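Local coordinates for acetyltransferase, GNAT family (Streptococcus agalactiae 2603V/R, PDB 2PC1), which probably transfers an acyl group, such as acetyl from acetyl-CoA, to an acceptor that is not identified, as a member of the GNAT family, at residues I64-W74 with A83-G91; R126-I137 with T155-Y165. All coordinates share one frame; numbering follows the deposited sequence.

Contact 1: I64-W74 with A83-G91; sequences IIDDILNGYAW and ATYAAVIDG
The phenol of Y85 reaches the carboxylate of D67 on the helix 61-70, where OH donates to OD2 at 2.7 Å. OD2 lies in the ring plane at its edge, the two planes are 20° apart, and the oxygen accepts through its anti lone pair. R116 from the neighbouring strand makes a salt bridge to the same oxygen; a buried aspartate is thus held by both a hydroxyl and a cationic partner, which should keep it ionised. Y85 gets there because CG is anti to the backbone N (chi1 178°), carrying the ring toward the helix. I64 CD1 packs on its CE2 at 3.7 Å, while A73 CB, small enough to fit close to the strand, lies near CE1.

A73, W74 and the 83-91 residues belong to the β-hairpin of strands 73-78 and 81-91 in the GNAT sheet; helix 61-70 leads into it through G71. There a Schellman motif needs a positive phi, which glycine adopts easily. A73 and A87 form an antiparallel non-hydrogen-bonded pair, W74 and A86 a hydrogen-bonded one. W74 N donates to A86 O at 2.8 Å, and V88 N to Y72 O at the same length.

Farther along, Y72 is sandwiched: N70 CB covers one face and I89 the other, with I89 CG1 3.6 Å from the ring centroid, a CH-pi contact only 7° off the normal. A flat aromatic suits the slot between the N70 CB methylene and the I89 side chain. W74 faces away from the helix, on the side of A86, and its CD1 lies 3.6 Å from V88 CG2. At the indole edge a water accepts from NE1 at 3.0 Å and donates to both G71 O and V88 O.

Contact 2: R126-I137 with T155-Y165; sequences RGLAQTFLQGLI and TMQHILNKLGY. With SO4 (sulfate ion), chain C.
A129 and L133 pack against I159 and L163 where helix 127-139 meets helix 154-162, two helices lying on the same side of the GNAT sheet. The first is the crossover helix of a β-α-β unit joining the parallel strands 111-119 and 144-149, and R126-G127 close the glycine-rich loop of the family's Q/R-x-x-G-x-G/A signature, which in relatives receives the pyrophosphate of acetyl-CoA. The short axes approach to 10.1 Å and cross at -50°, close to the angle expected when ridges of residues four apart settle into each other's grooves.

The short side chain of A129 leaves room for I159 CD1, 3.5 Å from its CB, a tight fit. L133 takes both partners, crossing each at about a right angle, with CD1 on I159 CG2 at 3.8 Å and CB on L163 CD1 at 3.6 Å. Toward the far end, I137 CD1 meets the hydroxyl end of Y165, whose ring is covered on one face by L160. G164, with positive phi, makes a Schellman motif with the last turn and leads the chain to Y165.

At the outer end the contact becomes polar around a sulfate, probably from the crystallisation liquor. R126, extended from CG to NE, lays one guanidinium face over H158 CD2, the planes 52° apart, and gives the ion only a weak bond. K162 is folded back by bends at chi2, chi3 and chi4, which bring NZ to sulfate O2, to which it donates, and beside Q130; its bond to Q130 OE1 is weak, and the rotation of that amide is doubtful, since NE2 lies too near NZ. H158 grips the ion in a nearly straight bond: NE2 donates to sulfate O2 in the ring plane at 2.8 Å, N-H...O angle 178°.

Contact 1 and contact 2 lie on opposite sides of the chain's centre, their centres about 17 Å apart, yet they meet through the hairpin 73-78/81-91. Helix 127-139 of contact 2 rests on the face of the hairpin that bears W74, T84 and A86, whereas the helix 61-70 lies on the other. F132 CG sits 3.1 Å from T84 OG1, and L136 CD2 is 3.6 Å from W74 CE3, while A83 CB touches L128 CD2 at 3.5 Å. By analogy with other GNAT enzymes, the start of helix 127-139 probably faces the cofactor phosphates; the sulfate is bound near this end, within contact 2.

Contact 1: I64-W74 with A83-G91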
# COMPACT_ATOMS: atom_id res chain seq x y z
N ILE A 64 7.87 -3.53 -9.95
CA ILE A 64 6.47 -3.73 -10.31
C ILE A 64 6.27 -4.99 -11.14
O ILE A 64 5.31 -5.74 -10.94
CB ILE A 64 5.93 -2.49 -11.02
CG1 ILE A 64 6.03 -1.26 -10.11
CG2 ILE A 64 4.49 -2.70 -11.45
CD1 ILE A 64 5.55 -1.44 -8.71
N ILE A 65 7.18 -5.28 -12.08
CA ILE A 65 7.08 -6.53 -12.84
C ILE A 65 7.14 -7.72 -11.87
O ILE A 65 6.39 -8.67 -12.01
CB ILE A 65 8.16 -6.64 -13.94
CG1 ILE A 65 7.84 -5.66 -15.07
CG2 ILE A 65 8.22 -8.08 -14.50
CD1 ILE A 65 8.95 -5.46 -16.09
N ASP A 66 8.04 -7.64 -10.88
CA ASP A 66 8.13 -8.69 -9.88
C ASP A 66 6.80 -8.85 -9.12
O ASP A 66 6.34 -9.95 -8.88
CB ASP A 66 9.31 -8.48 -8.92
CG ASP A 66 10.65 -8.87 -9.54
OD1 ASP A 66 10.66 -9.49 -10.62
OD2 ASP A 66 11.70 -8.57 -8.92
N ASP A 67 6.16 -7.73 -8.77
CA ASP A 67 4.84 -7.78 -8.15
C ASP A 67 3.80 -8.48 -9.02
O ASP A 67 3.01 -9.24 -8.53
CB ASP A 67 4.31 -6.36 -7.83
CG ASP A 67 4.96 -5.73 -6.62
OD1 ASP A 67 5.63 -6.42 -5.83
OD2 ASP A 67 4.76 -4.51 -6.46
N ILE A 68 3.83 -8.24 -10.32
CA ILE A 68 2.92 -8.90 -11.23
C ILE A 68 3.25 -10.39 -11.36
O ILE A 68 2.35 -11.23 -11.32
CB ILE A 68 2.90 -8.18 -12.61
CG1 ILE A 68 2.34 -6.76 -12.45
CG2 ILE A 68 2.02 -8.97 -13.60
CD1 ILE A 68 2.49 -5.88 -13.68
N LEU A 69 4.54 -10.73 -11.50
CA LEU A 69 4.96 -12.13 -11.57
C LEU A 69 4.57 -12.89 -10.32
O LEU A 69 4.13 -14.04 -10.40
CB LEU A 69 6.48 -12.21 -11.78
CG LEU A 69 7.00 -11.69 -13.12
CD1 LEU A 69 8.54 -11.71 -13.13
CD2 LEU A 69 6.48 -12.55 -14.23
N ASN A 70 4.75 -12.25 -9.16
CA ASN A 70 4.48 -12.88 -7.86
C ASN A 70 2.99 -12.90 -7.50
O ASN A 70 2.62 -13.50 -6.49
CB ASN A 70 5.28 -12.21 -6.74
CG ASN A 70 6.78 -12.45 -6.84
OD1 ASN A 70 7.22 -13.53 -7.24
ND2 ASN A 70 7.58 -11.46 -6.45
N GLY A 71 2.13 -12.22 -8.27
CA GLY A 71 0.70 -12.20 -7.97
C GLY A 71 0.33 -11.22 -6.86
O GLY A 71 -0.73 -11.35 -6.20
N TYR A 72 1.21 -10.25 -6.62
CA TYR A 72 1.03 -9.24 -5.58
C TYR A 72 0.31 -7.99 -6.09
O TYR A 72 -0.26 -7.25 -5.31
CB TYR A 72 2.36 -8.77 -5.06
CG TYR A 72 3.28 -9.80 -4.47
CD1 TYR A 72 2.81 -11.00 -3.97
CD2 TYR A 72 4.62 -9.49 -4.30
CE1 TYR A 72 3.70 -11.92 -3.37
CE2 TYR A 72 5.51 -10.38 -3.71
CZ TYR A 72 5.03 -11.59 -3.24
OH TYR A 72 5.88 -12.51 -2.63
N ALA A 73 0.39 -7.73 -7.41
CA ALA A 73 0.01 -6.43 -7.94
C ALA A 73 -1.48 -6.29 -8.14
O ALA A 73 -2.08 -7.03 -8.93
CB ALA A 73 0.70 -6.20 -9.27
N TRP A 74 -2.08 -5.35 -7.42
CA TRP A 74 -3.49 -5.02 -7.56
C TRP A 74 -3.64 -3.61 -8.06
O TRP A 74 -2.87 -2.72 -7.71
CB TRP A 74 -4.20 -5.12 -6.22
CG TRP A 74 -4.43 -6.53 -5.77
CD1 TRP A 74 -3.52 -7.35 -5.21
CD2 TRP A 74 -5.64 -7.27 -5.85
NE1 TRP A 74 -4.08 -8.56 -4.92
CE2 TRP A 74 -5.40 -8.55 -5.32
CE3 TRP A 74 -6.93 -6.98 -6.32
CZ2 TRP A 74 -6.40 -9.52 -5.24
CZ3 TRP A 74 -7.90 -7.95 -6.25
CH2 TRP A 74 -7.64 -9.19 -5.69
N ALA A 83 -6.23 3.96 -11.77
CA ALA A 83 -6.16 5.04 -10.82
C ALA A 83 -5.31 4.78 -9.57
O ALA A 83 -4.85 5.70 -8.90
CB ALA A 83 -7.55 5.41 -10.40
N THR A 84 -5.19 3.51 -9.17
CA THR A 84 -4.51 3.16 -7.95
C THR A 84 -3.76 1.86 -8.17
O THR A 84 -4.12 1.05 -9.00
CB THR A 84 -5.48 2.96 -6.77
OG1 THR A 84 -6.39 1.88 -7.07
CG2 THR A 84 -6.30 4.21 -6.47
N TYR A 85 -2.75 1.66 -7.35
CA TYR A 85 -1.91 0.46 -7.34
C TYR A 85 -1.54 0.11 -5.93
O TYR A 85 -1.29 1.02 -5.12
CB TYR A 85 -0.63 0.72 -8.14
CG TYR A 85 0.30 -0.47 -8.13
CD1 TYR A 85 0.13 -1.46 -9.04
CD2 TYR A 85 1.33 -0.58 -7.20
CE1 TYR A 85 0.96 -2.57 -9.04
CE2 TYR A 85 2.16 -1.68 -7.19
CZ TYR A 85 1.95 -2.67 -8.09
OH TYR A 85 2.77 -3.80 -8.12
N ALA A 86 -1.45 -1.17 -5.62
CA ALA A 86 -0.79 -1.63 -4.41
C ALA A 86 -0.31 -3.04 -4.61
O ALA A 86 -0.89 -3.79 -5.40
CB ALA A 86 -1.69 -1.60 -3.24
N ALA A 87 0.73 -3.39 -3.88
CA ALA A 87 1.15 -4.78 -3.78
C ALA A 87 0.58 -5.37 -2.50
O ALA A 87 0.68 -4.73 -1.43
CB ALA A 87 2.67 -4.86 -3.74
N VAL A 88 0.03 -6.55 -2.58
CA VAL A 88 -0.60 -7.24 -1.45
C VAL A 88 0.14 -8.57 -1.31
O VAL A 88 0.13 -9.39 -2.23
CB VAL A 88 -2.09 -7.48 -1.71
CG1 VAL A 88 -2.71 -8.23 -0.54
CG2 VAL A 88 -2.80 -6.17 -1.94
N ILE A 89 0.76 -8.78 -0.15
CA ILE A 89 1.55 -9.98 0.08
C ILE A 89 1.01 -10.73 1.29
O ILE A 89 0.87 -10.15 2.37
CB ILE A 89 3.01 -9.62 0.33
CG1 ILE A 89 3.58 -8.80 -0.84
CG2 ILE A 89 3.83 -10.89 0.54
CD1 ILE A 89 5.02 -8.37 -0.67
N ASP A 90 0.73 -12.01 1.10
CA ASP A 90 0.28 -12.90 2.15
C ASP A 90 1.50 -13.65 2.65
O ASP A 90 2.07 -14.46 1.95
CB ASP A 90 -0.76 -13.87 1.55
CG ASP A 90 -1.35 -14.85 2.54
OD1 ASP A 90 -1.09 -14.78 3.75
OD2 ASP A 90 -2.10 -15.74 2.05
N GLY A 91 1.87 -13.41 3.89
CA GLY A 91 3.02 -14.09 4.47
C GLY A 91 3.59 -13.28 5.60
O GLY A 91 2.86 -12.67 6.34
O HOH W 1 -1.99 -10.45 -3.88

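Contact 2: R126-I137 with T155-Y165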
# COMPACT_ATOMS: atom_id res chain seq x y z
N ARG A 126 -8.10 11.58 -1.70
CA ARG A 126 -8.02 10.39 -0.79
C ARG A 126 -9.25 9.51 -0.84
O ARG A 126 -9.23 8.40 -0.28
CB ARG A 126 -7.91 10.74 0.68
CG ARG A 126 -6.63 11.28 1.15
CD ARG A 126 -6.67 11.16 2.66
NE ARG A 126 -5.74 12.10 3.24
CZ ARG A 126 -6.00 13.38 3.46
NH1 ARG A 126 -7.19 13.92 3.16
NH2 ARG A 126 -5.05 14.13 3.93
N GLY A 127 -10.34 10.07 -1.37
CA GLY A 127 -11.54 9.34 -1.67
C GLY A 127 -11.15 8.05 -2.34
O GLY A 127 -11.50 6.98 -1.86
N LEU A 128 -10.37 8.13 -3.42
CA LEU A 128 -10.00 6.90 -4.13
C LEU A 128 -9.12 5.98 -3.32
O LEU A 128 -9.27 4.76 -3.40
CB LEU A 128 -9.30 7.19 -5.46
CG LEU A 128 -10.24 6.97 -6.65
CD1 LEU A 128 -11.34 8.01 -6.69
CD2 LEU A 128 -9.45 6.93 -7.94
N ALA A 129 -8.20 6.51 -2.52
CA ALA A 129 -7.34 5.62 -1.73
C ALA A 129 -8.11 4.81 -0.73
O ALA A 129 -7.91 3.61 -0.61
CB ALA A 129 -6.24 6.43 -0.97
N GLN A 130 -9.01 5.45 -0.00
CA GLN A 130 -9.80 4.75 0.97
C GLN A 130 -10.66 3.71 0.30
O GLN A 130 -10.81 2.60 0.80
CB GLN A 130 -10.66 5.72 1.77
CG GLN A 130 -9.86 6.53 2.78
CD GLN A 130 -10.73 7.33 3.75
OE1 GLN A 130 -11.67 6.80 4.35
NE2 GLN A 130 -10.39 8.60 3.92
N THR A 131 -11.26 4.05 -0.84
CA THR A 131 -12.11 3.12 -1.54
C THR A 131 -11.31 1.89 -1.98
O THR A 131 -11.72 0.76 -1.77
CB THR A 131 -12.75 3.79 -2.75
OG1 THR A 131 -13.58 4.87 -2.28
CG2 THR A 131 -13.59 2.81 -3.56
N PHE A 132 -10.14 2.12 -2.57
CA PHE A 132 -9.29 1.04 -3.06
C PHE A 132 -8.85 0.14 -1.93
O PHE A 132 -9.03 -1.08 -1.99
CB PHE A 132 -8.10 1.64 -3.79
CG PHE A 132 -7.07 0.66 -4.29
CD1 PHE A 132 -7.44 -0.42 -5.05
CD2 PHE A 132 -5.75 0.86 -4.01
CE1 PHE A 132 -6.47 -1.29 -5.57
CE2 PHE A 132 -4.78 0.01 -4.51
CZ PHE A 132 -5.15 -1.07 -5.29
N LEU A 133 -8.30 0.73 -0.87
CA LEU A 133 -7.82 -0.09 0.21
C LEU A 133 -8.93 -0.79 0.98
O LEU A 133 -8.80 -1.96 1.34
CB LEU A 133 -6.92 0.77 1.12
CG LEU A 133 -5.71 1.39 0.40
CD1 LEU A 133 -4.93 2.25 1.36
CD2 LEU A 133 -4.81 0.35 -0.19
N GLN A 134 -10.06 -0.11 1.20
CA GLN A 134 -11.22 -0.73 1.81
C GLN A 134 -11.68 -1.92 0.95
O GLN A 134 -12.01 -2.99 1.47
CB GLN A 134 -12.35 0.28 2.00
CG GLN A 134 -13.46 -0.26 2.87
CD GLN A 134 -14.54 0.76 3.22
OE1 GLN A 134 -14.45 1.94 2.87
NE2 GLN A 134 -15.59 0.29 3.90
N GLY A 135 -11.69 -1.73 -0.37
CA GLY A 135 -12.06 -2.82 -1.30
C GLY A 135 -11.12 -4.02 -1.23
O GLY A 135 -11.56 -5.16 -1.21
N LEU A 136 -9.81 -3.76 -1.14
CA LEU A 136 -8.83 -4.85 -0.93
C LEU A 136 -9.07 -5.57 0.38
O LEU A 136 -9.00 -6.79 0.44
CB LEU A 136 -7.40 -4.32 -0.93
CG LEU A 136 -6.89 -3.82 -2.28
CD1 LEU A 136 -5.53 -3.18 -2.08
CD2 LEU A 136 -6.83 -4.96 -3.30
N ILE A 137 -9.37 -4.82 1.44
CA ILE A 137 -9.64 -5.44 2.74
C ILE A 137 -10.91 -6.27 2.67
O ILE A 137 -10.96 -7.38 3.16
CB ILE A 137 -9.74 -4.36 3.84
CG1 ILE A 137 -8.38 -3.71 4.05
CG2 ILE A 137 -10.25 -4.98 5.15
CD1 ILE A 137 -8.41 -2.40 4.76
N THR A 155 -0.38 11.74 4.83
CA THR A 155 -1.52 11.36 4.04
C THR A 155 -1.82 9.86 4.23
O THR A 155 -2.96 9.46 4.42
CB THR A 155 -1.28 11.68 2.57
OG1 THR A 155 -1.10 13.11 2.45
CG2 THR A 155 -2.44 11.20 1.68
N MSE A 156 -0.78 9.02 4.16
CA MSE A 156 -0.97 7.61 4.37
C MSE A 156 -1.34 7.30 5.81
O MSE A 156 -2.19 6.44 6.05
CB MSE A 156 0.28 6.82 3.99
CG MSE A 156 0.09 5.32 4.01
SE MSE A 156 -1.32 4.68 2.85
CE MSE A 156 -0.91 5.63 1.20
N GLN A 157 -0.75 8.00 6.77
CA GLN A 157 -1.16 7.80 8.18
C GLN A 157 -2.65 8.07 8.30
O GLN A 157 -3.37 7.35 9.00
CB GLN A 157 -0.38 8.73 9.07
CG GLN A 157 1.10 8.37 9.11
CD GLN A 157 1.96 9.45 9.66
OE1 GLN A 157 1.55 10.16 10.55
NE2 GLN A 157 3.19 9.58 9.13
N HIS A 158 -3.11 9.12 7.66
CA HIS A 158 -4.50 9.50 7.77
C HIS A 158 -5.41 8.43 7.18
O HIS A 158 -6.39 8.01 7.78
CB HIS A 158 -4.72 10.84 7.06
CG HIS A 158 -6.13 11.30 7.15
ND1 HIS A 158 -6.64 11.91 8.27
CD2 HIS A 158 -7.17 11.16 6.30
CE1 HIS A 158 -7.92 12.15 8.10
NE2 HIS A 158 -8.27 11.72 6.90
N ILE A 159 -5.05 7.98 5.99
CA ILE A 159 -5.82 6.93 5.32
C ILE A 159 -5.90 5.66 6.19
O ILE A 159 -6.97 5.08 6.36
CB ILE A 159 -5.23 6.62 3.94
CG1 ILE A 159 -5.44 7.79 2.98
CG2 ILE A 159 -5.85 5.35 3.38
CD1 ILE A 159 -4.54 7.75 1.77
N LEU A 160 -4.77 5.26 6.76
CA LEU A 160 -4.76 4.05 7.59
C LEU A 160 -5.64 4.22 8.82
O LEU A 160 -6.39 3.33 9.18
CB LEU A 160 -3.33 3.68 7.94
CG LEU A 160 -2.46 3.24 6.73
CD1 LEU A 160 -1.03 3.07 7.17
CD2 LEU A 160 -3.00 1.96 6.09
N ASN A 161 -5.58 5.40 9.43
CA ASN A 161 -6.42 5.73 10.59
C ASN A 161 -7.89 5.63 10.19
O ASN A 161 -8.71 5.01 10.90
CB ASN A 161 -6.04 7.13 11.08
CG ASN A 161 -6.85 7.60 12.24
OD1 ASN A 161 -8.00 7.96 12.07
ND2 ASN A 161 -6.22 7.68 13.41
N LYS A 162 -8.25 6.20 9.04
CA LYS A 162 -9.65 6.20 8.58
C LYS A 162 -10.16 4.80 8.33
O LYS A 162 -11.36 4.52 8.54
CB LYS A 162 -9.80 7.03 7.31
CG LYS A 162 -9.77 8.53 7.52
CD LYS A 162 -11.06 9.06 8.13
CE LYS A 162 -12.26 8.93 7.19
NZ LYS A 162 -12.07 9.45 5.80
N LEU A 163 -9.27 3.92 7.90
CA LEU A 163 -9.63 2.54 7.60
C LEU A 163 -9.67 1.68 8.85
O LEU A 163 -10.04 0.52 8.77
CB LEU A 163 -8.64 1.96 6.61
CG LEU A 163 -8.70 2.50 5.18
CD1 LEU A 163 -7.47 2.13 4.41
CD2 LEU A 163 -9.91 1.99 4.48
N GLY A 164 -9.28 2.23 9.99
CA GLY A 164 -9.39 1.47 11.23
C GLY A 164 -8.11 0.74 11.59
O GLY A 164 -8.13 -0.13 12.48
N TYR A 165 -6.99 1.07 10.95
CA TYR A 165 -5.71 0.51 11.39
C TYR A 165 -5.31 1.18 12.69
O TYR A 165 -5.55 2.39 12.87
CB TYR A 165 -4.59 0.69 10.38
CG TYR A 165 -4.66 -0.11 9.12
CD1 TYR A 165 -5.62 0.15 8.15
CD2 TYR A 165 -3.72 -1.12 8.86
CE1 TYR A 165 -5.65 -0.59 6.99
CE2 TYR A 165 -3.75 -1.88 7.68
CZ TYR A 165 -4.72 -1.58 6.74
OH TYR A 165 -4.77 -2.30 5.55
S SO4 C . -10.56 12.45 4.45
O1 SO4 C . -10.82 13.89 4.32
O2 SO4 C . -10.84 11.97 5.79
O3 SO4 C . -11.38 11.72 3.46
O4 SO4 C . -9.14 12.24 4.14